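PDB 3KOG: putative pore-forming toxin from Bacteroides vulgatus ATCC 8482, which is of unknown function but may act as a pore-forming toxin. Local coordinates for residues 187-192 against 212-217; 101-106 against 193-198; 176-181 against 230-235. One frame throughout, in Å; residues are numbered along the deposited sequence.

Overall arrangement
Strand 179-198 runs through all three contacts. Its lead-in and first residues make contact 3 (176-181 against 230-235), its middle contact 1 (187-192 against 212-217), and its last part contact 2 (101-106 against 193-198). Contacts 1 and 2 adjoin in one mixed sheet, centres 14 Å apart, where 179-198 lies between strands 98-120 and 207-225. Contact 3 lies far off, its centre 36 Å from that of contact 1 and 47 Å from that of contact 2; contacts 2 and 3 lie on opposite sides of the chain's centre. Along the sequence contact 1 is nested inside contact 3, while contact 2 crosses both. A single strand thus spans much of this elongated molecule.

Contact 1. Residues 187-192 against 212-217; sequences YMKTTS and TVDSYN
Antiparallel pairing within a beta hairpin joins 187-192 to 212-217, the facing parts of strands 179-198 and 207-225 in the large mixed sheet. The strand axes approach to 4.6 Å with their directions 158° apart, and three hydrogen-bonded pairs, Met188-Asn217, Thr190-Ser215 and Ser192-Val213, each close with two backbone bonds; the shortest is Thr190 N to Ser215 O, 2.7 Å. Between them come the non-hydrogen-bonded pairs Lys189-Tyr216 and Thr191-Asp214, whose side chains share one face. There Lys189 lies alongside Tyr216, its CG 3.7 Å from Tyr216 CE2, and CG stands anti to the backbone N (chi1 180°), which carries the aliphatic chain past the ring. The phenol oxygen of Tyr216 bonds to Glu139 of strand 126-143. Lys189 NZ makes a long salt bridge to Asp214 OD2 (4.0 Å), and a water that accepts from Lys189 NZ and donates to Asp214 OD2 links them. On the other face, waters link Thr190 OG1 to Asn217 OD1 and Ser192 OG to Ser215 OG; Thr190 OG1 also bonds to Ser107 and Ser192 OG to Ser105, both of strand 98-120. The remaining carboxylate oxygen, Asp214 OD1, accepts Thr191 OG1 at 2.8 Å on its syn side, 33° out of the carboxylate plane.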
loop_
_atom_site.group_PDB
_atom_site.type_symbol
_atom_site.label_atom_id
_atom_site.label_comp_id
_atom_site.label_asym_id
_atom_site.label_seq_id
_atom_site.Cartn_x
_atom_site.Cartn_y
_atom_site.Cartn_z
ATOM N N TYR A 187 9.321 -5.855 -1.750
ATOM C CA TYR A 187 9.343 -4.437 -1.515
ATOM C C TYR A 187 9.152 -3.741 -2.826
ATOM O O TYR A 187 9.901 -3.934 -3.748
ATOM C CB TYR A 187 10.686 -4.007 -0.907
ATOM C CG TYR A 187 11.029 -4.570 0.439
ATOM C CD1 TYR A 187 10.070 -5.084 1.277
ATOM C CD2 TYR A 187 12.338 -4.506 0.903
ATOM C CE1 TYR A 187 10.387 -5.558 2.505
ATOM C CE2 TYR A 187 12.666 -4.980 2.145
ATOM C CZ TYR A 187 11.665 -5.533 2.935
ATOM O OH TYR A 187 11.947 -6.015 4.196
HETATM N N MSE A 188 8.110 -2.927 -2.886
HETATM C CA MSE A 188 7.679 -2.196 -4.050
HETATM C C MSE A 188 8.161 -0.724 -3.886
HETATM O O MSE A 188 8.061 -0.148 -2.781
HETATM C CB MSE A 188 6.135 -2.198 -4.096
HETATM C CG MSE A 188 5.443 -3.583 -3.973
HETATM SE SE MSE A 188 6.081 -4.771 -5.349
HETATM C CE MSE A 188 5.704 -3.708 -6.898
ATOM N N LYS A 189 8.754 -0.184 -4.946
ATOM C CA LYS A 189 9.184 1.215 -5.027
ATOM C C LYS A 189 8.339 1.884 -6.092
ATOM O O LYS A 189 8.334 1.452 -7.232
ATOM C CB LYS A 189 10.655 1.324 -5.413
ATOM C CG LYS A 189 11.114 2.802 -5.510
ATOM C CD LYS A 189 12.586 2.934 -5.761
ATOM C CE LYS A 189 12.910 2.970 -7.218
ATOM N NZ LYS A 189 14.288 3.549 -7.418
ATOM N N THR A 190 7.557 2.886 -5.705
ATOM C CA THR A 190 6.665 3.554 -6.607
ATOM C C THR A 190 7.229 4.998 -6.793
ATOM O O THR A 190 7.442 5.696 -5.819
ATOM C CB THR A 190 5.242 3.569 -6.085
ATOM O OG1 THR A 190 4.694 2.237 -5.956
ATOM C CG2 THR A 190 4.327 4.402 -6.976
ATOM N N THR A 191 7.503 5.401 -8.028
ATOM C CA THR A 191 7.961 6.751 -8.371
ATOM C C THR A 191 6.767 7.520 -8.964
ATOM O O THR A 191 6.183 7.102 -9.966
ATOM C CB THR A 191 9.145 6.747 -9.358
ATOM O OG1 THR A 191 10.180 5.870 -8.839
ATOM C CG2 THR A 191 9.731 8.238 -9.583
ATOM N N SER A 192 6.406 8.617 -8.299
ATOM C CA SER A 192 5.252 9.429 -8.647
ATOM C C SER A 192 5.629 10.896 -8.800
ATOM O O SER A 192 6.380 11.429 -7.988
ATOM C CB SER A 192 4.170 9.264 -7.579
ATOM O OG SER A 192 3.774 7.890 -7.399
ATOM N N THR A 212 8.897 14.995 -7.250
ATOM C CA THR A 212 8.851 13.565 -7.510
ATOM C C THR A 212 9.093 12.801 -6.215
ATOM O O THR A 212 10.007 13.123 -5.452
ATOM C CB THR A 212 9.896 13.170 -8.573
ATOM O OG1 THR A 212 9.634 13.903 -9.788
ATOM C CG2 THR A 212 9.845 11.633 -8.836
ATOM N N VAL A 213 8.273 11.788 -5.990
ATOM C CA VAL A 213 8.317 10.994 -4.766
ATOM C C VAL A 213 8.598 9.506 -5.009
ATOM O O VAL A 213 7.910 8.868 -5.820
ATOM C CB VAL A 213 7.005 11.085 -4.043
ATOM C CG1 VAL A 213 7.081 10.316 -2.712
ATOM C CG2 VAL A 213 6.613 12.595 -3.855
ATOM N N ASP A 214 9.546 8.949 -4.262
ATOM C CA ASP A 214 9.656 7.506 -4.186
ATOM C C ASP A 214 8.964 7.035 -2.924
ATOM O O ASP A 214 9.259 7.502 -1.822
ATOM C CB ASP A 214 11.118 7.023 -4.141
ATOM C CG ASP A 214 11.805 7.025 -5.497
ATOM O OD1 ASP A 214 11.161 7.178 -6.576
ATOM O OD2 ASP A 214 13.018 6.781 -5.471
ATOM N N SER A 215 7.995 6.155 -3.087
ATOM C CA SER A 215 7.239 5.632 -1.964
ATOM C C SER A 215 7.341 4.096 -1.981
ATOM O O SER A 215 7.430 3.460 -3.047
ATOM C CB SER A 215 5.757 6.060 -1.980
ATOM O OG SER A 215 5.071 5.679 -3.133
ATOM N N TYR A 216 7.298 3.539 -0.784
ATOM C CA TYR A 216 7.611 2.142 -0.573
ATOM C C TYR A 216 6.502 1.464 0.152
ATOM O O TYR A 216 5.932 2.037 1.048
ATOM C CB TYR A 216 8.890 1.989 0.244
ATOM C CG TYR A 216 10.089 2.568 -0.448
ATOM C CD1 TYR A 216 10.398 3.925 -0.327
ATOM C CD2 TYR A 216 10.870 1.785 -1.272
ATOM C CE1 TYR A 216 11.439 4.470 -0.995
ATOM C CE2 TYR A 216 11.954 2.322 -1.938
ATOM C CZ TYR A 216 12.234 3.666 -1.781
ATOM O OH TYR A 216 13.285 4.219 -2.452
ATOM N N ASN A 217 6.184 0.234 -0.247
ATOM C CA ASN A 217 5.241 -0.591 0.509
ATOM C C ASN A 217 5.565 -2.075 0.290
ATOM O O ASN A 217 6.359 -2.398 -0.571
ATOM C CB ASN A 217 3.778 -0.281 0.159
ATOM C CG ASN A 217 3.374 -0.729 -1.226
ATOM O OD1 ASN A 217 3.947 -0.307 -2.217
ATOM N ND2 ASN A 217 2.366 -1.596 -1.298
HETATM O O HOH W 1 14.301 6.449 -7.835
HETATM O O HOH W 2 5.263 1.739 -3.360
HETATM O O HOH W 3 5.274 7.622 -5.113
HETATM O O HOH W 4 3.266 -0.432 -5.127
#

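Contact 2. Residues 101-106 against 193-198; sequences QEESSN and VYQIIE
A classic beta bulge breaks the antiparallel pairing of 101-106 with 193-198: Glu103 and Ser104 both face Val193, and the register slips by one residue. Val193 O takes Glu103 N at 2.7 Å and, weakly, Ser104 N at 3.5 Å, while Val193 N returns a bond to Ser104 O. Before the bulge the pairing is regular, with Gln101 N to Gln195 O at 2.7 Å and nearly straight (177°). Glu103 has a right-handed helical backbone (psi -30°), the kink that takes in the extra residue, and its CB is directed toward the partner strand. Its chain bends at chi2, and Gln101 NE2 donates a hydrogen bond of 2.7 Å to the syn lone pair of Glu103 OE2. The CD1 methyl of Ile197 packs against that same amide, 3.7 Å from Gln101 NE2. Glu102, on the other face, lays its CG over the ring of Tyr194, 4.2 Å from the centroid and 28° off the normal, in a CH-pi contact; its OE2 goes on to Ser192. Phe211 of strand 207-225 also meets the Tyr194 ring. The two glutamates therefore work differently: Glu102 offers its CG methylene to an aromatic face, whereas the charge of Glu103 is probably eased by the amide of Gln101.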
loop_
_atom_site.group_PDB
_atom_site.type_symbol
_atom_site.label_atom_id
_atom_site.label_comp_id
_atom_site.label_asym_id
_atom_site.label_seq_id
_atom_site.Cartn_x
_atom_site.Cartn_y
_atom_site.Cartn_z
ATOM N N GLN A 101 -1.732 17.288 -7.193
ATOM C CA GLN A 101 -2.260 16.359 -8.191
ATOM C C GLN A 101 -1.180 15.409 -8.631
ATOM O O GLN A 101 -0.143 15.827 -9.134
ATOM C CB GLN A 101 -2.743 17.143 -9.398
ATOM C CG GLN A 101 -3.272 16.282 -10.558
ATOM C CD GLN A 101 -4.030 17.145 -11.503
ATOM O OE1 GLN A 101 -5.158 17.524 -11.189
ATOM N NE2 GLN A 101 -3.402 17.555 -12.621
ATOM N N GLU A 102 -1.453 14.123 -8.503
ATOM C CA GLU A 102 -0.552 13.080 -9.006
ATOM C C GLU A 102 -0.678 12.948 -10.517
ATOM O O GLU A 102 -1.740 12.623 -11.030
ATOM C CB GLU A 102 -0.837 11.762 -8.325
ATOM C CG GLU A 102 0.266 10.692 -8.507
ATOM C CD GLU A 102 -0.022 9.427 -7.716
ATOM O OE1 GLU A 102 -1.093 9.373 -7.062
ATOM O OE2 GLU A 102 0.840 8.510 -7.711
ATOM N N GLU A 103 0.414 13.192 -11.211
ATOM C CA GLU A 103 0.437 13.288 -12.661
ATOM C C GLU A 103 0.838 11.957 -13.292
ATOM O O GLU A 103 0.446 11.675 -14.419
ATOM C CB GLU A 103 1.477 14.319 -13.114
ATOM C CG GLU A 103 1.222 15.776 -12.633
ATOM C CD GLU A 103 -0.144 16.321 -13.083
ATOM O OE1 GLU A 103 -0.588 15.917 -14.174
ATOM O OE2 GLU A 103 -0.775 17.111 -12.347
ATOM N N SER A 104 1.659 11.163 -12.608
ATOM C CA SER A 104 2.128 9.898 -13.153
ATOM C C SER A 104 2.688 9.034 -11.999
ATOM O O SER A 104 3.105 9.564 -10.964
ATOM C CB SER A 104 3.184 10.125 -14.225
ATOM O OG SER A 104 4.394 10.544 -13.681
ATOM N N SER A 105 2.639 7.716 -12.173
ATOM C CA SER A 105 3.041 6.811 -11.131
ATOM C C SER A 105 3.508 5.500 -11.750
ATOM O O SER A 105 2.855 4.969 -12.632
ATOM C CB SER A 105 1.901 6.559 -10.156
ATOM O OG SER A 105 2.408 6.009 -8.974
ATOM N N ASN A 106 4.647 5.002 -11.305
ATOM C CA ASN A 106 5.152 3.740 -11.813
ATOM C C ASN A 106 5.741 2.933 -10.674
ATOM O O ASN A 106 6.607 3.428 -9.977
ATOM C CB ASN A 106 6.222 3.990 -12.876
ATOM C CG ASN A 106 6.826 2.700 -13.405
ATOM O OD1 ASN A 106 6.259 2.050 -14.305
ATOM N ND2 ASN A 106 7.987 2.315 -12.859
ATOM N N VAL A 193 5.063 11.551 -9.792
ATOM C CA VAL A 193 5.324 12.959 -10.069
ATOM C C VAL A 193 4.028 13.675 -9.727
ATOM O O VAL A 193 2.955 13.250 -10.167
ATOM C CB VAL A 193 5.670 13.202 -11.558
ATOM C CG1 VAL A 193 5.706 14.710 -11.888
ATOM C CG2 VAL A 193 6.977 12.458 -11.965
ATOM N N TYR A 194 4.140 14.733 -8.925
ATOM C CA TYR A 194 3.034 15.538 -8.494
ATOM C C TYR A 194 3.215 16.970 -8.964
ATOM O O TYR A 194 4.334 17.496 -8.990
ATOM C CB TYR A 194 2.923 15.587 -6.957
ATOM C CG TYR A 194 2.594 14.282 -6.278
ATOM C CD1 TYR A 194 3.576 13.359 -6.000
ATOM C CD2 TYR A 194 1.257 13.907 -6.018
ATOM C CE1 TYR A 194 3.256 12.141 -5.396
ATOM C CE2 TYR A 194 0.973 12.684 -5.439
ATOM C CZ TYR A 194 1.978 11.822 -5.140
ATOM O OH TYR A 194 1.682 10.579 -4.570
ATOM N N GLN A 195 2.098 17.636 -9.257
ATOM C CA GLN A 195 2.090 19.093 -9.346
ATOM C C GLN A 195 1.250 19.652 -8.206
ATOM O O GLN A 195 0.202 19.060 -7.794
ATOM C CB GLN A 195 1.489 19.581 -10.658
ATOM C CG GLN A 195 2.344 19.341 -11.857
ATOM C CD GLN A 195 1.791 20.091 -13.051
ATOM O OE1 GLN A 195 0.616 20.012 -13.337
ATOM N NE2 GLN A 195 2.623 20.844 -13.718
ATOM N N ILE A 196 1.702 20.790 -7.704
ATOM C CA ILE A 196 0.930 21.564 -6.766
ATOM C C ILE A 196 0.227 22.624 -7.599
ATOM O O ILE A 196 0.871 23.339 -8.348
ATOM C CB ILE A 196 1.802 22.180 -5.689
ATOM C CG1 ILE A 196 2.391 21.038 -4.845
ATOM C CG2 ILE A 196 0.948 23.165 -4.837
ATOM C CD1 ILE A 196 3.475 21.433 -3.912
ATOM N N ILE A 197 -1.092 22.688 -7.485
ATOM C CA ILE A 197 -1.924 23.524 -8.359
ATOM C C ILE A 197 -2.838 24.445 -7.541
ATOM O O ILE A 197 -3.363 24.065 -6.511
ATOM C CB ILE A 197 -2.793 22.675 -9.317
ATOM C CG1 ILE A 197 -1.916 21.751 -10.137
ATOM C CG2 ILE A 197 -3.641 23.608 -10.262
ATOM C CD1 ILE A 197 -2.698 20.685 -10.864
ATOM N N GLU A 198 -2.997 25.674 -8.007
ATOM C CA GLU A 198 -3.846 26.652 -7.326
ATOM C C GLU A 198 -5.312 26.237 -7.326
ATOM O O GLU A 198 -5.820 25.786 -8.339
ATOM C CB GLU A 198 -3.704 27.979 -8.025
ATOM C CG GLU A 198 -2.312 28.592 -7.874
ATOM C CD GLU A 198 -2.139 29.816 -8.726
ATOM O OE1 GLU A 198 -2.886 29.960 -9.716
ATOM O OE2 GLU A 198 -1.251 30.624 -8.426
#

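Contact 3. Residues 176-181 against 230-235; sequences LAHSRF and HGHAPS
A cluster of three histidines and a single antiparallel beta bridge fasten the irregular chain after strand 207-225 to the residues that lead into strand 179-198. His178 carries the cluster. Its backbone is left-handed, and with Ser179 it forms a G1 bulge facing Asn120. CG lies anti to the carbonyl carbon (chi1 -56°), which sets the imidazole with its ND1 edge to His230 and one face to His232. His230 comes in at the edge: its NE2 is 2.7 Å from His178 ND1, a hydrogen bond in which either nitrogen could be the donor, and the two rings meet rim to rim. One nitrogen supplies the proton and the other a lone pair, so the protonation of the two rings is probably linked. His232 instead lies alongside His178, pointing the same way. Its CB sits over the face, 3.8 Å from the His178 centroid and 23° off the normal, and its CD2 stands over the rim, near CE1. The two ring planes are oblique to each other.

Further along, Pro234 packs its ring against the backbone of His178 and the CB of Ser179, whose OG bonds to Asn224. Leu176 crosses Pro234 at about a right angle, its CD1 4.1 Å from Pro234 CB. A water donates to both His178 O and His232 O, spanning the two segments beside the cluster. The bridge itself pairs Ala177 with Ser235: Ala177 N to Ser235 O is short but bent and weak, whereas Ser235 N reaches Ala177 O at 3.1 Å with an N-H...O angle of 161°.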
loop_
_atom_site.group_PDB
_atom_site.type_symbol
_atom_site.label_atom_id
_atom_site.label_comp_id
_atom_site.label_asym_id
_atom_site.label_seq_id
_atom_site.Cartn_x
_atom_site.Cartn_y
_atom_site.Cartn_z
ATOM N N LEU A 176 -0.759 -25.660 3.023
ATOM C CA LEU A 176 -1.693 -26.675 2.527
ATOM C C LEU A 176 -1.174 -28.069 2.698
ATOM O O LEU A 176 0.012 -28.286 2.939
ATOM C CB LEU A 176 -2.061 -26.417 1.044
ATOM C CG LEU A 176 -2.922 -25.180 0.764
ATOM C CD1 LEU A 176 -3.238 -25.059 -0.718
ATOM C CD2 LEU A 176 -4.222 -25.237 1.571
ATOM N N ALA A 177 -2.072 -29.038 2.588
ATOM C CA ALA A 177 -1.647 -30.430 2.486
ATOM C C ALA A 177 -0.945 -30.643 1.150
ATOM O O ALA A 177 -1.220 -29.932 0.154
ATOM C CB ALA A 177 -2.827 -31.377 2.662
ATOM N N HIS A 178 -0.011 -31.589 1.128
ATOM C CA HIS A 178 0.666 -32.014 -0.112
ATOM C C HIS A 178 1.261 -30.819 -0.841
ATOM O O HIS A 178 0.981 -30.587 -2.032
ATOM C CB HIS A 178 -0.297 -32.795 -1.011
ATOM C CG HIS A 178 -0.916 -33.989 -0.339
ATOM N ND1 HIS A 178 -0.210 -35.138 -0.065
ATOM C CD2 HIS A 178 -2.175 -34.205 0.117
ATOM C CE1 HIS A 178 -1.007 -36.018 0.520
ATOM N NE2 HIS A 178 -2.205 -35.477 0.645
ATOM N N SER A 179 2.012 -30.020 -0.094
ATOM C CA SER A 179 2.452 -28.697 -0.570
ATOM C C SER A 179 3.901 -28.416 -0.247
ATOM O O SER A 179 4.385 -28.766 0.825
ATOM C CB SER A 179 1.594 -27.591 0.050
ATOM O OG SER A 179 2.106 -26.322 -0.300
ATOM N N ARG A 180 4.582 -27.804 -1.201
ATOM C CA ARG A 180 5.895 -27.216 -1.014
ATOM C C ARG A 180 5.615 -25.758 -0.692
ATOM O O ARG A 180 5.177 -24.983 -1.559
ATOM C CB ARG A 180 6.719 -27.355 -2.297
ATOM C CG ARG A 180 8.096 -26.774 -2.243
ATOM C CD ARG A 180 8.795 -26.934 -3.575
ATOM N NE ARG A 180 10.232 -26.924 -3.394
ATOM C CZ ARG A 180 10.946 -27.939 -2.903
ATOM N NH1 ARG A 180 10.363 -29.091 -2.528
ATOM N NH2 ARG A 180 12.263 -27.793 -2.764
ATOM N N PHE A 181 5.814 -25.408 0.568
ATOM C CA PHE A 181 5.431 -24.107 1.093
ATOM C C PHE A 181 6.625 -23.211 1.296
ATOM O O PHE A 181 7.660 -23.647 1.808
ATOM C CB PHE A 181 4.674 -24.299 2.418
ATOM C CG PHE A 181 4.324 -23.002 3.127
ATOM C CD1 PHE A 181 3.156 -22.327 2.826
ATOM C CD2 PHE A 181 5.193 -22.438 4.058
ATOM C CE1 PHE A 181 2.867 -21.078 3.443
ATOM C CE2 PHE A 181 4.896 -21.242 4.703
ATOM C CZ PHE A 181 3.728 -20.553 4.380
ATOM N N HIS A 230 5.869 -35.869 -5.904
ATOM C CA HIS A 230 4.735 -36.237 -5.007
ATOM C C HIS A 230 3.469 -36.488 -5.838
ATOM O O HIS A 230 3.286 -35.872 -6.894
ATOM C CB HIS A 230 4.489 -35.094 -4.002
ATOM C CG HIS A 230 3.660 -35.464 -2.800
ATOM N ND1 HIS A 230 4.040 -36.443 -1.903
ATOM C CD2 HIS A 230 2.515 -34.932 -2.306
ATOM C CE1 HIS A 230 3.146 -36.524 -0.932
ATOM N NE2 HIS A 230 2.220 -35.604 -1.141
ATOM N N GLY A 231 2.605 -37.397 -5.363
ATOM C CA GLY A 231 1.466 -37.888 -6.143
ATOM C C GLY A 231 0.181 -37.069 -6.014
ATOM O O GLY A 231 -0.833 -37.432 -6.616
ATOM N N HIS A 232 0.228 -35.980 -5.234
ATOM C CA HIS A 232 -0.900 -35.062 -5.076
ATOM C C HIS A 232 -0.441 -33.642 -5.314
ATOM O O HIS A 232 0.721 -33.327 -5.082
ATOM C CB HIS A 232 -1.474 -35.125 -3.656
ATOM C CG HIS A 232 -2.229 -36.377 -3.374
ATOM N ND1 HIS A 232 -3.416 -36.682 -4.008
ATOM C CD2 HIS A 232 -1.948 -37.422 -2.557
ATOM C CE1 HIS A 232 -3.824 -37.874 -3.598
ATOM N NE2 HIS A 232 -2.954 -38.339 -2.713
ATOM N N ALA A 233 -1.368 -32.800 -5.760
ATOM C CA ALA A 233 -1.162 -31.371 -5.824
ATOM C C ALA A 233 -1.588 -30.763 -4.460
ATOM O O ALA A 233 -2.202 -31.447 -3.642
ATOM C CB ALA A 233 -1.947 -30.754 -7.009
ATOM N N PRO A 234 -1.233 -29.499 -4.210
ATOM C CA PRO A 234 -1.587 -28.928 -2.927
ATOM C C PRO A 234 -3.092 -28.761 -2.779
ATOM O O PRO A 234 -3.768 -28.336 -3.738
ATOM C CB PRO A 234 -0.907 -27.563 -2.945
ATOM C CG PRO A 234 0.239 -27.706 -3.898
ATOM C CD PRO A 234 -0.264 -28.663 -4.947
ATOM N N SER A 235 -3.593 -29.097 -1.592
ATOM C CA SER A 235 -5.018 -28.927 -1.252
ATOM C C SER A 235 -5.215 -28.912 0.266
ATOM O O SER A 235 -4.259 -29.048 1.034
ATOM C CB SER A 235 -5.855 -30.068 -1.847
ATOM O OG SER A 235 -5.564 -31.310 -1.216
HETATM O O HOH W 5 2.388 -31.329 -4.115
#